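Local coordinates for uncharacterized conserved protein YiiM (Geobacillus stearothermophilus, PDB 5YHH) that probably binds the molybdenum cofactor through its MOSC domain and takes part in resistance to hydroxylaminopurine, a mutagenic base analogue, likely as an oxidoreductase, at residues D102-G106 / Q117-P121; H72-W76 / T85-E91; H38-K44 / V153-I159; L98-V103 / G145-F149. All coordinates share one frame; numbering follows the deposited sequence.

Contact 1: residues D102-G106 / Q117-P121; sequences DVCLG and QVSQP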
loop_
_atom_site.group_PDB
_atom_site.type_symbol
_atom_site.label_atom_id
_atom_site.label_comp_id
_atom_site.label_asym_id
_atom_site.label_seq_id
_atom_site.Cartn_x
_atom_site.Cartn_y
_atom_site.Cartn_z
ATOM N N ASP A 102 4.829 10.027 -6.035
ATOM C CA ASP A 102 5.694 10.754 -5.103
ATOM C C ASP A 102 6.360 9.826 -4.082
ATOM O O ASP A 102 7.343 10.221 -3.478
ATOM C CB ASP A 102 4.884 11.730 -4.272
ATOM C CG ASP A 102 4.125 12.744 -5.111
ATOM O OD1 ASP A 102 4.672 13.206 -6.159
ATOM O OD2 ASP A 102 2.964 13.045 -4.702
ATOM N N VAL A 103 5.793 8.650 -3.844
ATOM C CA VAL A 103 6.320 7.736 -2.834
ATOM C C VAL A 103 7.265 6.746 -3.520
ATOM O O VAL A 103 6.940 6.184 -4.581
ATOM C CB VAL A 103 5.172 6.993 -2.148
ATOM C CG1 VAL A 103 5.693 5.876 -1.220
ATOM C CG2 VAL A 103 4.296 7.973 -1.405
ATOM N N CYS A 104 8.419 6.521 -2.900
ATOM C CA CYS A 104 9.445 5.653 -3.465
ATOM C C CYS A 104 9.703 4.425 -2.619
ATOM O O CYS A 104 9.571 4.448 -1.398
ATOM C CB CYS A 104 10.758 6.424 -3.653
ATOM S SG CYS A 104 10.631 7.685 -4.936
ATOM N N LEU A 105 10.102 3.360 -3.284
ATOM C CA LEU A 105 10.490 2.140 -2.613
ATOM C C LEU A 105 11.641 2.502 -1.684
ATOM O O LEU A 105 12.548 3.236 -2.076
ATOM C CB LEU A 105 10.929 1.119 -3.646
ATOM C CG LEU A 105 11.474 -0.213 -3.118
ATOM C CD1 LEU A 105 10.402 -0.963 -2.297
ATOM C CD2 LEU A 105 11.941 -0.994 -4.341
ATOM N N GLY A 106 11.553 2.072 -0.435
ATOM C CA GLY A 106 12.598 2.348 0.531
ATOM C C GLY A 106 12.441 3.622 1.325
ATOM O O GLY A 106 13.183 3.814 2.284
ATOM N N GLN A 117 8.635 1.938 6.488
ATOM C CA GLN A 117 9.363 1.961 5.226
ATOM C C GLN A 117 8.500 1.350 4.141
ATOM O O GLN A 117 7.937 0.271 4.337
ATOM C CB GLN A 117 10.654 1.142 5.310
ATOM C CG GLN A 117 11.560 1.256 4.066
ATOM C CD GLN A 117 12.867 0.502 4.203
ATOM O OE1 GLN A 117 12.887 -0.683 4.572
ATOM N NE2 GLN A 117 13.977 1.175 3.888
ATOM N N VAL A 118 8.479 2.002 2.982
ATOM C CA VAL A 118 7.751 1.494 1.804
ATOM C C VAL A 118 8.426 0.240 1.288
ATOM O O VAL A 118 9.639 0.230 1.079
ATOM C CB VAL A 118 7.670 2.576 0.682
ATOM C CG1 VAL A 118 6.942 2.043 -0.563
ATOM C CG2 VAL A 118 6.970 3.839 1.203
ATOM N N SER A 119 7.638 -0.808 1.106
ATOM C CA SER A 119 8.137 -2.143 0.750
ATOM C C SER A 119 7.733 -2.670 -0.621
ATOM O O SER A 119 8.472 -3.444 -1.226
ATOM C CB SER A 119 7.654 -3.150 1.783
ATOM O OG SER A 119 6.244 -3.242 1.814
ATOM N N GLN A 120 6.536 -2.293 -1.072
ATOM C CA GLN A 120 5.986 -2.756 -2.338
ATOM C C GLN A 120 4.679 -2.020 -2.691
ATOM O O GLN A 120 4.000 -1.497 -1.801
ATOM C CB GLN A 120 5.692 -4.258 -2.250
ATOM C CG GLN A 120 4.675 -4.650 -1.184
ATOM C CD GLN A 120 4.159 -6.083 -1.367
ATOM O OE1 GLN A 120 4.858 -7.002 -1.046
ATOM N NE2 GLN A 120 2.934 -6.250 -1.921
ATOM N N PRO A 121 4.319 -1.993 -3.990
ATOM C CA PRO A 121 2.955 -1.642 -4.404
ATOM C C PRO A 121 1.950 -2.649 -3.874
ATOM O O PRO A 121 2.312 -3.772 -3.538
ATOM C CB PRO A 121 3.025 -1.728 -5.944
ATOM C CG PRO A 121 4.475 -1.698 -6.254
ATOM C CD PRO A 121 5.121 -2.427 -5.153
#

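Contact 2: residues H72-W76 / T85-E91; sequences HFVYW and TAGAFGE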
loop_
_atom_site.group_PDB
_atom_site.type_symbol
_atom_site.label_atom_id
_atom_site.label_comp_id
_atom_site.label_asym_id
_atom_site.label_seq_id
_atom_site.Cartn_x
_atom_site.Cartn_y
_atom_site.Cartn_z
ATOM N N HIS A 72 -7.464 9.461 -4.570
ATOM C CA HIS A 72 -8.029 8.628 -5.623
ATOM C C HIS A 72 -9.519 8.387 -5.457
ATOM O O HIS A 72 -10.206 8.057 -6.431
ATOM C CB HIS A 72 -7.297 7.283 -5.682
ATOM C CG HIS A 72 -5.855 7.420 -6.016
ATOM N ND1 HIS A 72 -5.369 8.441 -6.811
ATOM C CD2 HIS A 72 -4.785 6.674 -5.654
ATOM C CE1 HIS A 72 -4.057 8.301 -6.935
ATOM N NE2 HIS A 72 -3.680 7.240 -6.238
ATOM N N PHE A 73 -10.023 8.511 -4.227
ATOM C CA PHE A 73 -11.466 8.368 -3.989
ATOM C C PHE A 73 -12.308 9.280 -4.899
ATOM O O PHE A 73 -13.408 8.900 -5.301
ATOM C CB PHE A 73 -11.817 8.681 -2.553
ATOM C CG PHE A 73 -11.215 7.724 -1.538
ATOM C CD1 PHE A 73 -10.803 6.434 -1.895
ATOM C CD2 PHE A 73 -11.105 8.116 -0.201
ATOM C CE1 PHE A 73 -10.274 5.558 -0.937
ATOM C CE2 PHE A 73 -10.583 7.256 0.730
ATOM C CZ PHE A 73 -10.169 5.973 0.359
ATOM N N VAL A 74 -11.799 10.476 -5.185
ATOM C CA VAL A 74 -12.464 11.410 -6.068
ATOM C C VAL A 74 -12.651 10.807 -7.444
ATOM O O VAL A 74 -13.757 10.863 -7.996
ATOM C CB VAL A 74 -11.715 12.772 -6.141
ATOM C CG1 VAL A 74 -12.338 13.706 -7.213
ATOM C CG2 VAL A 74 -11.775 13.450 -4.824
ATOM N N TYR A 75 -11.591 10.221 -7.997
ATOM C CA TYR A 75 -11.671 9.552 -9.258
ATOM C C TYR A 75 -12.667 8.389 -9.213
ATOM O O TYR A 75 -13.489 8.258 -10.121
ATOM C CB TYR A 75 -10.297 9.053 -9.696
ATOM C CG TYR A 75 -10.344 8.138 -10.908
ATOM C CD1 TYR A 75 -10.350 8.667 -12.184
ATOM C CD2 TYR A 75 -10.323 6.748 -10.770
ATOM C CE1 TYR A 75 -10.379 7.865 -13.285
ATOM C CE2 TYR A 75 -10.379 5.933 -11.874
ATOM C CZ TYR A 75 -10.380 6.499 -13.128
ATOM O OH TYR A 75 -10.427 5.719 -14.246
ATOM N N TRP A 76 -12.626 7.559 -8.171
ATOM C CA TRP A 76 -13.527 6.397 -8.107
ATOM C C TRP A 76 -15.005 6.836 -8.004
ATOM O O TRP A 76 -15.884 6.189 -8.590
ATOM C CB TRP A 76 -13.167 5.468 -6.951
ATOM C CG TRP A 76 -11.777 4.884 -7.104
ATOM C CD1 TRP A 76 -10.720 5.052 -6.266
ATOM C CD2 TRP A 76 -11.304 4.097 -8.194
ATOM N NE1 TRP A 76 -9.622 4.404 -6.756
ATOM C CE2 TRP A 76 -9.951 3.818 -7.943
ATOM C CE3 TRP A 76 -11.889 3.595 -9.357
ATOM C CZ2 TRP A 76 -9.180 3.064 -8.802
ATOM C CZ3 TRP A 76 -11.113 2.830 -10.214
ATOM C CH2 TRP A 76 -9.767 2.572 -9.914
ATOM N N THR A 85 -15.066 6.399 0.691
ATOM C CA THR A 85 -14.511 7.113 1.837
ATOM C C THR A 85 -13.550 6.153 2.530
ATOM O O THR A 85 -13.342 4.998 2.090
ATOM C CB THR A 85 -15.646 7.600 2.779
ATOM O OG1 THR A 85 -16.426 6.463 3.172
ATOM C CG2 THR A 85 -16.576 8.592 2.035
ATOM N N ALA A 86 -12.943 6.647 3.588
ATOM C CA ALA A 86 -11.868 5.969 4.244
ATOM C C ALA A 86 -12.226 4.518 4.553
ATOM O O ALA A 86 -13.291 4.211 5.078
ATOM C CB ALA A 86 -11.460 6.775 5.544
ATOM N N GLY A 87 -11.341 3.608 4.176
ATOM C CA GLY A 87 -11.556 2.170 4.398
ATOM C C GLY A 87 -12.064 1.446 3.150
ATOM O O GLY A 87 -12.090 0.213 3.073
ATOM N N ALA A 88 -12.423 2.219 2.144
ATOM C CA ALA A 88 -13.053 1.675 0.945
ATOM C C ALA A 88 -12.141 0.673 0.214
ATOM O O ALA A 88 -12.640 -0.251 -0.445
ATOM C CB ALA A 88 -13.490 2.848 0.022
ATOM N N PHE A 89 -10.815 0.846 0.305
ATOM C CA PHE A 89 -9.874 -0.108 -0.341
ATOM C C PHE A 89 -9.248 -1.112 0.591
ATOM O O PHE A 89 -8.290 -1.825 0.236
ATOM C CB PHE A 89 -8.835 0.623 -1.209
ATOM C CG PHE A 89 -9.440 1.132 -2.509
ATOM C CD1 PHE A 89 -10.534 1.956 -2.494
ATOM C CD2 PHE A 89 -8.960 0.710 -3.731
ATOM C CE1 PHE A 89 -11.148 2.339 -3.700
ATOM C CE2 PHE A 89 -9.569 1.128 -4.919
ATOM C CZ PHE A 89 -10.642 1.923 -4.888
ATOM N N GLY A 90 -9.872 -1.249 1.757
ATOM C CA GLY A 90 -9.417 -2.167 2.778
ATOM C C GLY A 90 -8.136 -1.688 3.411
ATOM O O GLY A 90 -7.462 -2.463 4.054
ATOM N N GLU A 91 -7.802 -0.404 3.269
ATOM C CA GLU A 91 -6.502 0.080 3.745
ATOM C C GLU A 91 -6.476 0.276 5.274
ATOM O O GLU A 91 -7.460 0.689 5.861
ATOM C CB GLU A 91 -6.083 1.358 2.997
ATOM C CG GLU A 91 -6.888 2.648 3.315
ATOM C CD GLU A 91 -8.250 2.763 2.754
ATOM O OE1 GLU A 91 -8.770 1.792 2.127
ATOM O OE2 GLU A 91 -8.819 3.899 2.899
#

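Contact 3: residues H38-K44 / V153-I159; sequences HPVAVGK and VLQEGVI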
loop_
_atom_site.group_PDB
_atom_site.type_symbol
_atom_site.label_atom_id
_atom_site.label_comp_id
_atom_site.label_asym_id
_atom_site.label_seq_id
_atom_site.Cartn_x
_atom_site.Cartn_y
_atom_site.Cartn_z
ATOM N N HIS A 38 -9.308 6.739 17.873
ATOM C CA HIS A 38 -8.462 6.616 19.056
ATOM C C HIS A 38 -7.066 6.165 18.645
ATOM O O HIS A 38 -6.863 5.758 17.502
ATOM C CB HIS A 38 -9.092 5.641 20.061
ATOM C CG HIS A 38 -9.442 4.310 19.476
ATOM N ND1 HIS A 38 -8.491 3.357 19.172
ATOM C CD2 HIS A 38 -10.638 3.763 19.154
ATOM C CE1 HIS A 38 -9.085 2.287 18.670
ATOM N NE2 HIS A 38 -10.386 2.507 18.648
ATOM N N PRO A 39 -6.093 6.261 19.561
ATOM C CA PRO A 39 -4.745 5.786 19.250
ATOM C C PRO A 39 -4.665 4.292 18.957
ATOM O O PRO A 39 -5.387 3.505 19.548
ATOM C CB PRO A 39 -3.949 6.128 20.517
ATOM C CG PRO A 39 -4.646 7.316 21.050
ATOM C CD PRO A 39 -6.107 7.071 20.788
ATOM N N VAL A 40 -3.791 3.932 18.032
ATOM C CA VAL A 40 -3.658 2.571 17.561
ATOM C C VAL A 40 -2.166 2.223 17.639
ATOM O O VAL A 40 -1.320 3.018 17.230
ATOM C CB VAL A 40 -4.197 2.446 16.114
ATOM C CG1 VAL A 40 -3.914 1.078 15.518
ATOM C CG2 VAL A 40 -5.745 2.770 16.058
ATOM N N ALA A 41 -1.852 1.061 18.195
ATOM C CA ALA A 41 -0.466 0.589 18.242
ATOM C C ALA A 41 -0.041 0.083 16.865
ATOM O O ALA A 41 -0.821 -0.581 16.192
ATOM C CB ALA A 41 -0.322 -0.524 19.275
ATOM N N VAL A 42 1.187 0.396 16.468
ATOM C CA VAL A 42 1.744 -0.042 15.198
ATOM C C VAL A 42 2.796 -1.093 15.460
ATOM O O VAL A 42 3.904 -0.779 15.871
ATOM C CB VAL A 42 2.360 1.147 14.407
ATOM C CG1 VAL A 42 3.027 0.673 13.113
ATOM C CG2 VAL A 42 1.294 2.186 14.114
ATOM N N GLY A 43 2.431 -2.357 15.245
ATOM C CA GLY A 43 3.345 -3.477 15.470
ATOM C C GLY A 43 4.034 -3.978 14.211
ATOM O O GLY A 43 3.573 -3.755 13.099
ATOM N N LYS A 44 5.126 -4.702 14.397
ATOM C CA LYS A 44 5.931 -5.214 13.294
ATOM C C LYS A 44 5.200 -6.230 12.377
ATOM O O LYS A 44 5.474 -6.298 11.173
ATOM C CB LYS A 44 7.196 -5.868 13.854
ATOM C CG LYS A 44 8.505 -5.323 13.305
ATOM C CD LYS A 44 9.240 -4.481 14.333
ATOM C CE LYS A 44 10.676 -4.187 13.912
ATOM N NZ LYS A 44 11.479 -3.642 15.069
ATOM N N VAL A 153 7.186 -2.144 9.194
ATOM C CA VAL A 153 7.417 -1.355 10.379
ATOM C C VAL A 153 8.856 -1.558 10.838
ATOM O O VAL A 153 9.239 -2.683 11.212
ATOM C CB VAL A 153 6.436 -1.756 11.477
ATOM C CG1 VAL A 153 6.786 -1.022 12.777
ATOM C CG2 VAL A 153 4.981 -1.491 10.980
ATOM N N LEU A 154 9.638 -0.477 10.783
ATOM C CA LEU A 154 11.033 -0.476 11.243
ATOM C C LEU A 154 11.137 -0.319 12.739
ATOM O O LEU A 154 12.014 -0.928 13.379
ATOM C CB LEU A 154 11.846 0.645 10.560
ATOM C CG LEU A 154 11.895 0.574 9.024
ATOM C CD1 LEU A 154 12.734 1.734 8.449
ATOM C CD2 LEU A 154 12.396 -0.795 8.521
ATOM N N GLN A 155 10.282 0.535 13.306
ATOM C CA GLN A 155 10.207 0.698 14.759
ATOM C C GLN A 155 8.724 0.799 15.150
ATOM O O GLN A 155 7.946 1.581 14.587
ATOM C CB GLN A 155 11.063 1.885 15.274
ATOM C CG GLN A 155 10.472 2.596 16.558
ATOM C CD GLN A 155 11.216 3.864 17.036
ATOM O OE1 GLN A 155 12.350 3.785 17.494
ATOM N NE2 GLN A 155 10.547 5.028 16.965
ATOM N N GLU A 156 8.324 -0.073 16.068
ATOM C CA GLU A 156 6.950 -0.113 16.578
ATOM C C GLU A 156 6.629 1.190 17.288
ATOM O O GLU A 156 7.516 1.840 17.828
ATOM C CB GLU A 156 6.796 -1.289 17.572
ATOM C CG GLU A 156 6.810 -2.607 16.891
ATOM C CD GLU A 156 6.543 -3.791 17.816
ATOM O OE1 GLU A 156 6.815 -3.703 19.048
ATOM O OE2 GLU A 156 6.048 -4.809 17.271
ATOM N N GLY A 157 5.369 1.593 17.285
ATOM C CA GLY A 157 4.963 2.754 18.069
ATOM C C GLY A 157 3.461 2.910 18.086
ATOM O O GLY A 157 2.722 1.917 17.949
ATOM N N VAL A 158 3.018 4.156 18.241
ATOM C CA VAL A 158 1.607 4.489 18.385
ATOM C C VAL A 158 1.311 5.688 17.488
ATOM O O VAL A 158 2.121 6.604 17.384
ATOM C CB VAL A 158 1.227 4.787 19.856
ATOM C CG1 VAL A 158 -0.280 5.102 19.974
ATOM C CG2 VAL A 158 1.616 3.597 20.767
ATOM N N ILE A 159 0.157 5.642 16.829
ATOM C CA ILE A 159 -0.305 6.712 15.941
ATOM C C ILE A 159 -1.762 7.046 16.248
ATOM O O ILE A 159 -2.505 6.214 16.769
ATOM C CB ILE A 159 -0.250 6.272 14.453
ATOM C CG1 ILE A 159 -0.982 4.951 14.273
ATOM C CG2 ILE A 159 1.175 6.102 13.976
ATOM C CD1 ILE A 159 -1.228 4.580 12.805
HETATM O O HOH W 1 6.974 -4.940 9.414
HETATM O O HOH W 2 10.277 -1.651 17.308
#

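Contact 4: residues L98-V103 / G145-F149; sequences LTEDDV and GKSGF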
loop_
_atom_site.group_PDB
_atom_site.type_symbol
_atom_site.label_atom_id
_atom_site.label_comp_id
_atom_site.label_asym_id
_atom_site.label_seq_id
_atom_site.Cartn_x
_atom_site.Cartn_y
_atom_site.Cartn_z
ATOM N N LEU A 98 0.250 11.872 -0.313
ATOM C CA LEU A 98 1.244 10.882 -0.758
ATOM C C LEU A 98 0.596 9.955 -1.770
ATOM O O LEU A 98 -0.206 9.086 -1.393
ATOM C CB LEU A 98 1.778 10.073 0.425
ATOM C CG LEU A 98 2.659 10.830 1.450
ATOM C CD1 LEU A 98 2.502 10.274 2.843
ATOM C CD2 LEU A 98 4.139 10.813 1.058
ATOM N N THR A 99 0.905 10.181 -3.048
ATOM C CA THR A 99 0.441 9.321 -4.130
ATOM C C THR A 99 1.592 8.439 -4.674
ATOM O O THR A 99 2.768 8.621 -4.316
ATOM C CB THR A 99 -0.134 10.136 -5.292
ATOM O OG1 THR A 99 0.930 10.886 -5.866
ATOM C CG2 THR A 99 -1.270 11.065 -4.846
ATOM N N GLU A 100 1.247 7.502 -5.553
ATOM C CA GLU A 100 2.201 6.519 -6.093
ATOM C C GLU A 100 3.337 7.172 -6.904
ATOM O O GLU A 100 4.403 6.592 -7.057
ATOM C CB GLU A 100 1.469 5.490 -6.965
ATOM C CG GLU A 100 0.440 4.630 -6.209
ATOM C CD GLU A 100 -0.941 5.314 -6.059
ATOM O OE1 GLU A 100 -1.073 6.522 -6.424
ATOM O OE2 GLU A 100 -1.885 4.656 -5.552
ATOM N N ASP A 101 3.112 8.384 -7.415
ATOM C CA ASP A 101 4.125 9.118 -8.185
ATOM C C ASP A 101 5.185 9.750 -7.288
ATOM O O ASP A 101 6.295 9.997 -7.734
ATOM C CB ASP A 101 3.498 10.260 -9.013
ATOM C CG ASP A 101 2.703 9.771 -10.197
ATOM O OD1 ASP A 101 3.147 8.862 -10.939
ATOM O OD2 ASP A 101 1.622 10.354 -10.408
ATOM N N ASP A 102 4.829 10.027 -6.035
ATOM C CA ASP A 102 5.694 10.754 -5.103
ATOM C C ASP A 102 6.360 9.826 -4.082
ATOM O O ASP A 102 7.343 10.221 -3.478
ATOM C CB ASP A 102 4.884 11.730 -4.272
ATOM C CG ASP A 102 4.125 12.744 -5.111
ATOM O OD1 ASP A 102 4.672 13.206 -6.159
ATOM O OD2 ASP A 102 2.964 13.045 -4.702
ATOM N N VAL A 103 5.793 8.650 -3.844
ATOM C CA VAL A 103 6.320 7.736 -2.834
ATOM C C VAL A 103 7.265 6.746 -3.520
ATOM O O VAL A 103 6.940 6.184 -4.581
ATOM C CB VAL A 103 5.172 6.993 -2.148
ATOM C CG1 VAL A 103 5.693 5.876 -1.220
ATOM C CG2 VAL A 103 4.296 7.973 -1.405
ATOM N N GLY A 145 -3.158 2.670 -12.240
ATOM C CA GLY A 145 -2.038 2.737 -11.274
ATOM C C GLY A 145 -2.427 3.303 -9.904
ATOM O O GLY A 145 -1.540 3.593 -9.088
ATOM N N LYS A 146 -3.723 3.392 -9.623
ATOM C CA LYS A 146 -4.229 3.947 -8.360
ATOM C C LYS A 146 -4.395 2.811 -7.371
ATOM O O LYS A 146 -5.503 2.442 -6.978
ATOM C CB LYS A 146 -5.545 4.702 -8.576
ATOM C CG LYS A 146 -5.402 5.865 -9.560
ATOM C CD LYS A 146 -6.748 6.585 -9.833
ATOM C CE LYS A 146 -6.691 7.594 -11.036
ATOM N NZ LYS A 146 -5.907 8.802 -10.709
ATOM N N SER A 147 -3.250 2.282 -6.949
ATOM C CA SER A 147 -3.162 1.012 -6.233
ATOM C C SER A 147 -2.880 1.155 -4.755
ATOM O O SER A 147 -3.190 0.247 -3.960
ATOM C CB SER A 147 -2.010 0.181 -6.837
ATOM O OG SER A 147 -0.741 0.811 -6.604
ATOM N N GLY A 148 -2.239 2.245 -4.373
ATOM C CA GLY A 148 -1.629 2.296 -3.031
ATOM C C GLY A 148 -0.432 1.350 -2.887
ATOM O O GLY A 148 0.115 0.861 -3.867
ATOM N N PHE A 149 -0.008 1.117 -1.650
ATOM C CA PHE A 149 1.307 0.496 -1.382
ATOM C C PHE A 149 1.365 0.045 0.076
ATOM O O PHE A 149 0.536 0.447 0.912
ATOM C CB PHE A 149 2.471 1.459 -1.698
ATOM C CG PHE A 149 2.189 2.920 -1.284
ATOM C CD1 PHE A 149 2.356 3.322 0.013
ATOM C CD2 PHE A 149 1.674 3.816 -2.185
ATOM C CE1 PHE A 149 2.072 4.635 0.403
ATOM C CE2 PHE A 149 1.378 5.155 -1.802
ATOM C CZ PHE A 149 1.579 5.539 -0.508
#

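Contact 1: residues D102-G106 / Q117-P121
V103 opens the contact by setting its CG1 methyl against CG2 of V118, 3.4 Å away and tighter than ordinary van der Waals packing. Here the loop that leads into strand 108-111 of the MOSC domain lies against strand 114-121 of the main mixed beta-sheet, the two chain directions 104° apart. V103 keeps CG1 anti to its own backbone N (chi1 172°), which carries that methyl to the valine of the strand. The side chain of C104 leaves the backbone away from the strand, and its carbonyl makes the contact instead: O of C104 rests 3.4 Å from CB of V118, so V118 meets a methyl and a carbonyl oxygen side by side. The side chain of L105 also starts away from the strand but bends back, and its CD1 comes to 3.3 Å from O of S119, against the peptide rather than any side chain; the same leucine packs on I180 of helix 177-185. G106 closes the segment with two bonds. Its N-H reaches O of V118 at 3.1 Å, tilted from the carbonyl plane. The extended Q117 side chain is fixed at both ends of its amide, OE1 by R152 and NE2 by G106: NE2 donates to O of G106 at 3.2 Å, with that oxygen close to the amide plane.

Contact 2: residues H72-W76 / T85-E91
The ring of F73 is the main bump, reaching from the helix into a hollow made by the curled chain of 85-91. N of T85 lies over one face, and CE2 of F73 comes within 3.6 Å of C of T85, while F89 CD1 and OE2 of E91 stand at the ring edge, this OE2 3.5 Å from CZ of F73. The hollow keeps its shape through two overlapping beta turns, type II from T85 to A88 and type I from G87 to G90, which lie in the link between helix 71-80 and strand 93-96 of the MOSC domain. E91 folds back into this double turn, bent at chi2 (-75°): OE2 takes the N-H of G87 at 2.8 Å from above the carboxylate plane and also bonds T94, while OE1 receives the N-H of F89 on its syn lone pair. A second bump, F89, pushes its CZ over one face of the W76 indole, 3.3 Å from NE1 of W76 and nearer the rim than the middle, the ring planes inclined by 33°. Y75 CD2 approaches the opposite face of that indole, whose NE1 bonds the hydroxyl of Y68; Y68 also stacks on the F89 ring.

Contact 3: residues H38-K44 / V153-I159
V42 and its two methyls form the apolar centre: CG1 meets CG2 of V153 at 3.6 Å, and CG2 meets CG1 of I159 at the same 3.6 Å. Strands 40-42 and 157-159 make a small two-stranded antiparallel sheet beside the main sheet of the fold. V40, V42 and I159 share its inner face, where V40 and I159 pack on I12 of strand 8-19 and V42 on I65. I159 holds CG1 between its backbone N and carbonyl carbon (chi1 52°), which places this branch beside V42. The other face carries A41 and V158, an exposed non-hydrogen-bonded pair. Along the ladder V40 and I159 exchange both backbone bonds, as do V42 and G157; N of V42 to O of G157 is short at 2.6 Å and nearly straight. Beyond the strands, segment 153-159 turns a corner at L154, and L154 and Q155 form a classic beta bulge opposite L115. A water joins O of K44 to N of V153, and the aliphatic part of K44 runs along the carbonyl of V153, CE 3.4 Å from O of V153. NZ of K44 makes a weak bond to O of L154, while a second water lies between this NZ and N of E156. The extended E156 side chain crosses K44 at about a right angle and accepts the N-H of K44 on the anti lone pair of OE2, at 3.0 Å.

Contact 4: residues L98-V103 / G145-F149
The F149 ring is met on one face by V103, whose CG1 sits 4.2 Å from the ring centroid and 11° off the normal, a CH-pi contact. CG2 of V103 drops to the far end of the ring, 3.8 Å from CZ of F149. At the edge, near the ring plane, lie O of L98 and CG of E100, the oxygen 4.1 Å from CZ of F149. F149 holds CG between its backbone N and carbonyl carbon (chi1 39°), turning the ring toward the 98-103 loop. The carboxylate of E100, on a chain bent at chi2 (84°), passes O of G145 with CD 3.5 Å away and brings OE2 to the backbone just before F149: N of G148 donates at 2.7 Å to the anti lone pair of OE2, and N of S147 lies 3.1 Å from the same oxygen. Both segments are connections of the MOSC domain, one leaving strand 93-96 and the other running from helix 137-144 into strand 149-153, with K146 at the centre of an inverse gamma turn. I177 of helix 177-185, in the C-terminal helical region, touches both E100 and F149. OE1 of E100 is hydrogen-bonded with NE2 of H72, so both carboxylate oxygens are held, which should restrain the rotation of the group. Beside it, OG of S147 donates in the carbonyl plane to O of G148, 2.9 Å away, and also bonds N181.

Overall arrangement
Contacts 1 and 4 begin on the same loop after strand 93-96, with centres about 9 Å apart, and meet where Q120 and P121 pack on F149; helix 177-185 borders both. Contact 2, which closes earlier in the chain, lies about 13 Å from contact 4 between centres and is tied to it by the probable H72-E100 hydrogen bond and by K146 packing against helix 71-80. Contact 3 spans the other three along the sequence. It lies about 22 Å from contacts 2 and 4 between centres, yet reaches contact 1 through L154 on Q117. Together they tie helix 71-80, the connecting loops and the small second sheet to the main sheet of the MOSC domain.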